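Local atomic coordinates of Cfl (Pectobacterium brasiliense, PDB entry 7A9J), a protein that probably activates carboxylic acids with ATP, as an acyl-CoA-type ligase of the AMP-binding family, and binds an oxo-indene carboxylic acid in its pocket. Residues T39-L53 with L250-D263. The protein carries 1 engineered substitution. Sequence-based numbering, arbitrary orientation.
Sequences TAVKSINHNISFYNL and LQKGYSVLLLSEVD. With PO4 (phosphate ion), chain C.
Val41 turns CG1 anti to its own nitrogen (chi1 -160°), while Leu258 sets CG anti to its carbonyl carbon (chi1 -65°); these torsions bring Val41 CG1 to 3.7 Å from Leu258 CD1, a diagonal contact, since Val41 is bridged to Val256, two residues before Leu258. The strands 39-42 and 255-257 run parallel. Their ladder alternates: Val256 N donates to Ala40 O, Lys42 N to Val256 O at 2.9 Å, and Leu258 N to Lys42 O at 2.8 Å. The last is almost straight (173° at the hydrogen), whereas the first reaches its carbonyl tilted from the plane. On the face of Lys42, its CG lies 3.9 Å from Leu257 CD1.

At the start of the ladder, Leu250 CD2 meets Phe50 CE1 at 3.9 Å and also Ala40 CB, which sits over the centre of one face of the Phe50 ring. Here Ala40 and Val41 form a classic beta bulge opposite Ile48, and a water joins Thr39 O to Gly253 O. At the far end a second water links Ile44 N, Leu258 O and Asp263 OD1, and Ile44 CD1 reaches Asp263 OD2 at 3.3 Å. Asp263 also completes a capping box with Ser260.

Within the AMP-binding region of this adenylate-forming enzyme, the pairing attaches the N-terminal hairpin of 39-42 and 47-49 to strand 230-233 through 255-257; helix 83-95 packs on Val41 and Leu250, and helix 267-274 on Ile44 and Leu257.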
ATOM      1  N   THR A  39       9.885  14.207  19.259  1.00 33.93           N
ATOM      2  CA  THR A  39       9.526  12.795  19.154  1.00 36.82           C
ATOM      3  C   THR A  39       9.626  12.344  17.700  1.00 33.04           C
ATOM      4  O   THR A  39       9.007  12.936  16.819  1.00 32.03           O
ATOM      5  CB  THR A  39       8.111  12.590  19.662  1.00 36.95           C
ATOM      6  OG1 THR A  39       8.100  12.977  21.043  1.00 36.92           O
ATOM      7  CG2 THR A  39       7.669  11.154  19.542  1.00 32.90           C
ATOM      8  N   ALA A  40      10.388  11.281  17.462  1.00 29.72           N
ATOM      9  CA  ALA A  40      10.451  10.697  16.125  1.00 29.35           C
ATOM     10  C   ALA A  40       9.422   9.577  15.944  1.00 29.77           C
ATOM     11  O   ALA A  40       8.789   9.486  14.877  1.00 27.34           O
ATOM     12  CB  ALA A  40      11.845  10.152  15.835  1.00 25.51           C
ATOM     13  N   VAL A  41       9.262   8.677  16.909  1.00 26.61           N
ATOM     14  CA  VAL A  41       8.397   7.498  16.796  1.00 26.54           C
ATOM     15  C   VAL A  41       7.659   7.350  18.111  1.00 37.78           C
ATOM     16  O   VAL A  41       8.230   7.581  19.185  1.00 34.75           O
ATOM     17  CB  VAL A  41       9.171   6.187  16.496  1.00 26.74           C
ATOM     18  CG1 VAL A  41       8.200   5.100  15.895  1.00 28.15           C
ATOM     19  CG2 VAL A  41      10.277   6.472  15.517  1.00 29.62           C
ATOM     20  N   LYS A  42       6.402   6.971  18.036  1.00 28.48           N
ATOM     21  CA  LYS A  42       5.640   6.700  19.239  1.00 32.72           C
ATOM     22  C   LYS A  42       4.748   5.495  19.017  1.00 34.33           C
ATOM     23  O   LYS A  42       4.447   5.100  17.887  1.00 31.43           O
ATOM     24  CB  LYS A  42       4.879   7.932  19.721  1.00 39.42           C
ATOM     25  CG  LYS A  42       3.686   8.319  18.951  1.00 41.00           C
ATOM     26  CD  LYS A  42       3.483   9.849  19.038  1.00 54.56           C
ATOM     27  CE  LYS A  42       2.092  10.251  18.550  1.00 63.15           C
ATOM     28  NZ  LYS A  42       1.791  11.670  18.900  1.00 66.10           N
ATOM     29  N   SER A  43       4.403   4.865  20.124  1.00 32.61           N
ATOM     30  CA  SER A  43       3.444   3.781  20.141  1.00 35.51           C
ATOM     31  C   SER A  43       2.456   4.176  21.202  1.00 38.73           C
ATOM     32  O   SER A  43       2.513   5.302  21.722  1.00 40.14           O
ATOM     33  CB  SER A  43       4.086   2.420  20.426  1.00 35.53           C
ATOM     34  OG  SER A  43       4.758   2.457  21.671  1.00 35.82           O
ATOM     35  N   ILE A  44       1.535   3.289  21.541  1.00 31.95           N
ATOM     36  CA  ILE A  44       0.615   3.638  22.600  1.00 37.23           C
ATOM     37  C   ILE A  44       1.364   3.813  23.923  1.00 44.45           C
ATOM     38  O   ILE A  44       1.014   4.676  24.723  1.00 46.92           O
ATOM     39  CB  ILE A  44      -0.494   2.590  22.724  1.00 41.75           C
ATOM     40  CG1 ILE A  44      -1.409   2.712  21.500  1.00 45.93           C
ATOM     41  CG2 ILE A  44      -1.259   2.782  24.010  1.00 47.20           C
ATOM     42  CD1 ILE A  44      -2.590   1.826  21.554  1.00 48.85           C
ATOM     43  N   ASN A  45       2.390   2.999  24.173  1.00 40.36           N
ATOM     44  CA  ASN A  45       3.061   3.023  25.480  1.00 46.10           C
ATOM     45  C   ASN A  45       4.496   3.522  25.471  1.00 42.39           C
ATOM     46  O   ASN A  45       5.131   3.545  26.542  1.00 44.75           O
ATOM     47  CB  ASN A  45       3.039   1.636  26.097  1.00 49.22           C
ATOM     48  CG  ASN A  45       1.658   1.167  26.301  1.00 57.68           C
ATOM     49  OD1 ASN A  45       0.829   1.913  26.837  1.00 58.96           O
ATOM     50  ND2 ASN A  45       1.353  -0.027  25.799  1.00 64.68           N
ATOM     51  N   HIS A  46       5.028   3.916  24.332  1.00 40.79           N
ATOM     52  CA  HIS A  46       6.433   4.253  24.232  1.00 41.43           C
ATOM     53  C   HIS A  46       6.629   5.419  23.281  1.00 40.86           C
ATOM     54  O   HIS A  46       5.793   5.731  22.416  1.00 35.96           O
ATOM     55  CB  HIS A  46       7.267   3.060  23.743  1.00 37.84           C
ATOM     56  CG  HIS A  46       7.233   1.896  24.687  1.00 47.27           C
ATOM     57  ND1 HIS A  46       7.970   1.869  25.855  1.00 53.28           N
ATOM     58  CD2 HIS A  46       6.528   0.735  24.655  1.00 47.91           C
ATOM     59  CE1 HIS A  46       7.726   0.740  26.499  1.00 52.67           C
ATOM     60  NE2 HIS A  46       6.869   0.028  25.785  1.00 58.76           N
ATOM     61  N   ASN A  47       7.787   6.037  23.418  1.00 31.74           N
ATOM     62  CA  ASN A  47       8.187   7.012  22.435  1.00 34.25           C
ATOM     63  C   ASN A  47       9.704   7.099  22.413  1.00 35.65           C
ATOM     64  O   ASN A  47      10.403   6.724  23.377  1.00 35.80           O
ATOM     65  CB  ASN A  47       7.580   8.371  22.731  1.00 35.96           C
ATOM     66  CG  ASN A  47       8.175   8.984  24.003  1.00 51.44           C
ATOM     67  OD1 ASN A  47       9.147   9.731  23.932  1.00 46.53           O
ATOM     68  ND2 ASN A  47       7.648   8.599  25.159  1.00 50.51           N
ATOM     69  N   ILE A  48      10.199   7.653  21.329  1.00 30.84           N
ATOM     70  CA  ILE A  48      11.633   7.848  21.194  1.00 34.72           C
ATOM     71  C   ILE A  48      11.859   9.151  20.444  1.00 30.67           C
ATOM     72  O   ILE A  48      11.190   9.425  19.440  1.00 33.73           O
ATOM     73  CB  ILE A  48      12.295   6.629  20.513  1.00 26.15           C
ATOM     74  CG1 ILE A  48      13.841   6.732  20.560  1.00 30.17           C
ATOM     75  CG2 ILE A  48      11.774   6.407  19.039  1.00 25.69           C
ATOM     76  CD1 ILE A  48      14.517   5.469  20.169  1.00 32.67           C
ATOM     77  N   SER A  49      12.785   9.976  20.949  1.00 29.76           N
ATOM     78  CA  SER A  49      13.108  11.211  20.254  1.00 32.79           C
ATOM     79  C   SER A  49      13.940  10.947  19.009  1.00 31.18           C
ATOM     80  O   SER A  49      14.585   9.905  18.866  1.00 29.67           O
ATOM     81  CB  SER A  49      13.894  12.166  21.195  1.00 36.01           C
ATOM     82  OG  SER A  49      15.161  11.573  21.522  1.00 31.85           O
ATOM     83  N   PHE A  50      14.026  11.969  18.157  1.00 29.20           N
ATOM     84  CA  PHE A  50      14.947  11.870  17.011  1.00 34.86           C
ATOM     85  C   PHE A  50      16.388  11.567  17.458  1.00 34.00           C
ATOM     86  O   PHE A  50      17.063  10.683  16.890  1.00 31.80           O
ATOM     87  CB  PHE A  50      14.924  13.170  16.210  1.00 32.02           C
ATOM     88  CG  PHE A  50      13.806  13.239  15.203  1.00 32.04           C
ATOM     89  CD1 PHE A  50      13.991  12.649  13.956  1.00 29.57           C
ATOM     90  CD2 PHE A  50      12.582  13.875  15.487  1.00 30.66           C
ATOM     91  CE1 PHE A  50      12.971  12.666  12.944  1.00 30.54           C
ATOM     92  CE2 PHE A  50      11.548  13.887  14.465  1.00 33.09           C
ATOM     93  CZ  PHE A  50      11.778  13.306  13.231  1.00 31.24           C
ATOM     94  N   TYR A  51      16.853  12.272  18.486  1.00 30.09           N
ATOM     95  CA  TYR A  51      18.238  12.090  18.914  1.00 33.78           C
ATOM     96  C   TYR A  51      18.436  10.678  19.412  1.00 35.50           C
ATOM     97  O   TYR A  51      19.399  10.006  19.021  1.00 33.04           O
ATOM     98  CB  TYR A  51      18.621  13.100  19.983  1.00 36.51           C
ATOM     99  CG  TYR A  51      20.093  13.016  20.368  1.00 35.24           C
ATOM    100  CD1 TYR A  51      21.062  13.643  19.588  1.00 44.74           C
ATOM    101  CD2 TYR A  51      20.501  12.255  21.412  1.00 36.62           C
ATOM    102  CE1 TYR A  51      22.391  13.591  19.922  1.00 54.53           C
ATOM    103  CE2 TYR A  51      21.865  12.235  21.791  1.00 41.45           C
ATOM    104  CZ  TYR A  51      22.781  12.851  21.000  1.00 45.34           C
ATOM    105  OH  TYR A  51      24.136  12.775  21.326  1.00 47.89           O
ATOM    106  N   ASN A  52      17.526  10.203  20.265  1.00 31.40           N
ATOM    107  CA  ASN A  52      17.705   8.833  20.795  1.00 35.40           C
ATOM    108  C   ASN A  52      17.532   7.751  19.734  1.00 32.05           C
ATOM    109  O   ASN A  52      18.140   6.667  19.851  1.00 32.78           O
ATOM    110  CB  ASN A  52      16.790   8.637  21.996  1.00 36.43           C
ATOM    111  CG  ASN A  52      17.372   9.384  23.287  1.00 35.57           C
ATOM    112  OD1 ASN A  52      18.620   9.409  23.497  1.00 42.98           O
ATOM    113  ND2 ASN A  52      16.519  10.031  24.101  1.00 35.41           N
ATOM    114  N   LEU A  53      16.672   7.979  18.724  1.00 31.02           N
ATOM    115  CA  LEU A  53      16.602   7.045  17.621  1.00 29.79           C
ATOM    116  C   LEU A  53      17.913   7.021  16.846  1.00 29.58           C
ATOM    117  O   LEU A  53      18.398   5.940  16.506  1.00 28.68           O
ATOM    118  CB  LEU A  53      15.403   7.390  16.714  1.00 29.21           C
ATOM    119  CG  LEU A  53      15.254   6.606  15.434  1.00 27.40           C
ATOM    120  CD1 LEU A  53      15.161   5.140  15.786  1.00 30.68           C
ATOM    121  CD2 LEU A  53      13.942   7.097  14.697  1.00 27.62           C
ATOM    122  N   LEU A 250       9.645  11.020   8.656  1.00 25.88           N
ATOM    123  CA  LEU A 250      10.764  11.421   9.513  1.00 25.96           C
ATOM    124  C   LEU A 250      11.599  12.499   8.849  1.00 29.47           C
ATOM    125  O   LEU A 250      11.956  13.477   9.503  1.00 29.05           O
ATOM    126  CB  LEU A 250      11.615  10.198   9.875  1.00 24.67           C
ATOM    127  CG  LEU A 250      10.869   9.160  10.719  1.00 26.04           C
ATOM    128  CD1 LEU A 250      11.735   7.869  10.866  1.00 28.57           C
ATOM    129  CD2 LEU A 250      10.572   9.739  12.110  1.00 27.08           C
ATOM    130  N   GLN A 251      11.851  12.385   7.543  1.00 27.39           N
ATOM    131  CA  GLN A 251      12.586  13.430   6.822  1.00 29.00           C
ATOM    132  C   GLN A 251      11.843  14.758   6.751  1.00 32.14           C
ATOM    133  O   GLN A 251      12.477  15.814   6.756  1.00 36.87           O
ATOM    134  CB  GLN A 251      12.904  13.005   5.406  1.00 33.04           C
ATOM    135  CG  GLN A 251      13.984  12.021   5.397  1.00 30.73           C
ATOM    136  CD  GLN A 251      14.299  11.602   3.924  1.00 33.25           C
ATOM    137  OE1 GLN A 251      14.234  12.421   2.969  1.00 37.88           O
ATOM    138  NE2 GLN A 251      14.596  10.365   3.766  1.00 29.05           N
ATOM    139  N   LYS A 252      10.529  14.738   6.812  1.00 29.33           N
ATOM    140  CA  LYS A 252       9.782  15.996   6.948  1.00 29.95           C
ATOM    141  C   LYS A 252       9.675  16.468   8.399  1.00 31.88           C
ATOM    142  O   LYS A 252       9.072  17.526   8.656  1.00 32.98           O
ATOM    143  CB  LYS A 252       8.382  15.775   6.339  1.00 27.34           C
ATOM    144  CG  LYS A 252       8.456  15.568   4.822  1.00 32.64           C
ATOM    145  CD  LYS A 252       7.047  15.441   4.085  1.00 34.23           C
ATOM    146  CE  LYS A 252       6.441  16.795   3.979  1.00 43.42           C
ATOM    147  NZ  LYS A 252       5.295  16.673   3.164  1.00 39.33           N
ATOM    148  N   GLY A 253      10.241  15.725   9.341  1.00 30.25           N
ATOM    149  CA  GLY A 253      10.216  16.087  10.755  1.00 33.79           C
ATOM    150  C   GLY A 253       8.946  15.725  11.491  1.00 33.27           C
ATOM    151  O   GLY A 253       8.766  16.174  12.640  1.00 32.80           O
ATOM    152  N   TYR A 254       8.083  14.903  10.895  1.00 28.83           N
ATOM    153  CA  TYR A 254       6.890  14.427  11.574  1.00 28.22           C
ATOM    154  C   TYR A 254       7.225  13.244  12.458  1.00 30.50           C
ATOM    155  O   TYR A 254       8.224  12.554  12.236  1.00 36.45           O
ATOM    156  CB  TYR A 254       5.864  13.975  10.527  1.00 27.52           C
ATOM    157  CG  TYR A 254       5.478  15.011   9.487  1.00 31.69           C
ATOM    158  CD1 TYR A 254       5.566  16.363   9.771  1.00 33.69           C
ATOM    159  CD2 TYR A 254       4.970  14.594   8.225  1.00 29.82           C
ATOM    160  CE1 TYR A 254       5.194  17.318   8.815  1.00 39.47           C
ATOM    161  CE2 TYR A 254       4.614  15.536   7.243  1.00 34.63           C
ATOM    162  CZ  TYR A 254       4.704  16.888   7.577  1.00 42.00           C
ATOM    163  OH  TYR A 254       4.354  17.853   6.657  1.00 40.86           O
ATOM    164  N   SER A 255       6.398  13.005  13.487  1.00 27.76           N
ATOM    165  CA  SER A 255       6.561  11.757  14.208  1.00 28.79           C
ATOM    166  C   SER A 255       5.780  10.677  13.485  1.00 31.10           C
ATOM    167  O   SER A 255       4.875  10.955  12.698  1.00 31.65           O
ATOM    168  CB  SER A 255       6.099  11.833  15.665  1.00 34.75           C
ATOM    169  OG  SER A 255       4.716  12.122  15.719  1.00 36.77           O
ATOM    170  N   VAL A 256       6.151   9.433  13.752  1.00 27.36           N
ATOM    171  CA  VAL A 256       5.482   8.274  13.176  1.00 27.18           C
ATOM    172  C   VAL A 256       4.874   7.487  14.329  1.00 35.55           C
ATOM    173  O   VAL A 256       5.554   7.175  15.320  1.00 32.27           O
ATOM    174  CB  VAL A 256       6.457   7.392  12.372  1.00 27.19           C
ATOM    175  CG1 VAL A 256       5.780   6.061  11.921  1.00 30.04           C
ATOM    176  CG2 VAL A 256       7.035   8.170  11.183  1.00 25.70           C
ATOM    177  N   LEU A 257       3.605   7.162  14.198  1.00 28.71           N
ATOM    178  CA  LEU A 257       2.871   6.350  15.164  1.00 26.95           C
ATOM    179  C   LEU A 257       2.894   4.917  14.701  1.00 31.67           C
ATOM    180  O   LEU A 257       2.470   4.640  13.574  1.00 30.36           O
ATOM    181  CB  LEU A 257       1.423   6.833  15.285  1.00 30.08           C
ATOM    182  CG  LEU A 257       0.484   5.940  16.114  1.00 28.62           C
ATOM    183  CD1 LEU A 257       0.880   5.918  17.628  1.00 33.26           C
ATOM    184  CD2 LEU A 257      -0.978   6.508  15.917  1.00 36.54           C
ATOM    185  N   LEU A 258       3.409   4.015  15.549  1.00 30.64           N
ATOM    186  CA  LEU A 258       3.415   2.589  15.259  1.00 31.60           C
ATOM    187  C   LEU A 258       2.380   1.845  16.089  1.00 31.33           C
ATOM    188  O   LEU A 258       2.330   1.973  17.312  1.00 37.41           O
ATOM    189  CB  LEU A 258       4.793   1.972  15.509  1.00 30.86           C
ATOM    190  CG  LEU A 258       5.878   2.501  14.569  1.00 31.13           C
ATOM    191  CD1 LEU A 258       7.196   1.719  14.910  1.00 30.24           C
ATOM    192  CD2 LEU A 258       5.552   2.281  13.088  1.00 31.98           C
ATOM    193  N   LEU A 259       1.552   1.041  15.398  1.00 31.14           N
ATOM    194  CA  LEU A 259       0.540   0.219  16.052  1.00 31.63           C
ATOM    195  C   LEU A 259       0.815  -1.274  15.900  1.00 33.67           C
ATOM    196  O   LEU A 259       1.240  -1.743  14.842  1.00 41.10           O
ATOM    197  CB  LEU A 259      -0.825   0.520  15.427  1.00 32.75           C
ATOM    198  CG  LEU A 259      -1.222   1.994  15.473  1.00 31.48           C
ATOM    199  CD1 LEU A 259      -2.638   2.144  14.831  1.00 30.39           C
ATOM    200  CD2 LEU A 259      -1.208   2.474  16.937  1.00 35.65           C
ATOM    201  N   SER A 260       0.422  -2.020  16.914  1.00 35.64           N
ATOM    202  CA  SER A 260       0.475  -3.467  16.926  1.00 39.39           C
ATOM    203  C   SER A 260      -0.771  -4.029  16.245  1.00 43.02           C
ATOM    204  O   SER A 260      -1.728  -3.311  15.993  1.00 39.48           O
ATOM    205  CB  SER A 260       0.560  -3.961  18.348  1.00 43.10           C
ATOM    206  OG  SER A 260      -0.715  -3.881  18.965  1.00 43.82           O
ATOM    207  N   GLU A 261      -0.750  -5.337  15.975  1.00 38.07           N
ATOM    208  CA  GLU A 261      -1.925  -6.006  15.414  1.00 42.81           C
ATOM    209  C   GLU A 261      -3.149  -5.803  16.313  1.00 43.01           C
ATOM    210  O   GLU A 261      -4.238  -5.445  15.829  1.00 46.52           O
ATOM    211  CB  GLU A 261      -1.613  -7.495  15.219  1.00 47.06           C
ATOM    212  CG  GLU A 261      -2.673  -8.207  14.355  1.00 71.66           C
ATOM    213  CD  GLU A 261      -2.219  -9.561  13.809  1.00 79.55           C
ATOM    214  OE1 GLU A 261      -1.522 -10.307  14.536  1.00 83.06           O
ATOM    215  OE2 GLU A 261      -2.571  -9.877  12.646  1.00 81.41           O
ATOM    216  N   VAL A 262      -2.969  -5.939  17.625  1.00 44.28           N
ATOM    217  CA  VAL A 262      -4.101  -5.779  18.525  1.00 48.41           C
ATOM    218  C   VAL A 262      -4.610  -4.348  18.479  1.00 46.44           C
ATOM    219  O   VAL A 262      -5.831  -4.101  18.508  1.00 47.43           O
ATOM    220  CB  VAL A 262      -3.705  -6.200  19.944  1.00 45.26           C
ATOM    221  CG1 VAL A 262      -4.709  -5.631  20.938  1.00 51.90           C
ATOM    222  CG2 VAL A 262      -3.738  -7.698  19.999  1.00 54.98           C
ATOM    223  N   ASP A 263      -3.687  -3.386  18.375  1.00 39.71           N
ATOM    224  CA  ASP A 263      -4.101  -1.986  18.277  1.00 38.00           C
ATOM    225  C   ASP A 263      -4.990  -1.785  17.066  1.00 41.79           C
ATOM    226  O   ASP A 263      -5.956  -1.017  17.117  1.00 42.64           O
ATOM    227  CB  ASP A 263      -2.914  -1.037  18.162  1.00 41.76           C
ATOM    228  CG  ASP A 263      -1.991  -1.082  19.380  1.00 49.47           C
ATOM    229  OD1 ASP A 263      -0.787  -0.850  19.174  1.00 46.54           O
ATOM    230  OD2 ASP A 263      -2.464  -1.348  20.506  1.00 45.84           O
TER
HETATM  231  P   PO4 C 602       2.217  -7.804  16.503  1.00 48.93           P
HETATM  232  O1  PO4 C 602       1.900  -8.906  15.467  1.00 51.82           O
HETATM  233  O2  PO4 C 602       1.595  -8.112  17.847  1.00 63.92           O
HETATM  234  O3  PO4 C 602       1.651  -6.516  15.989  1.00 50.31           O
HETATM  235  O4  PO4 C 602       3.682  -7.630  16.712  1.00 51.86           O
HETATM  236  O   HOH W   1       8.082  15.408  15.601  1.00 44.30           O
HETATM  237  O   HOH W   2       1.255   1.047  19.615  1.00 43.16           O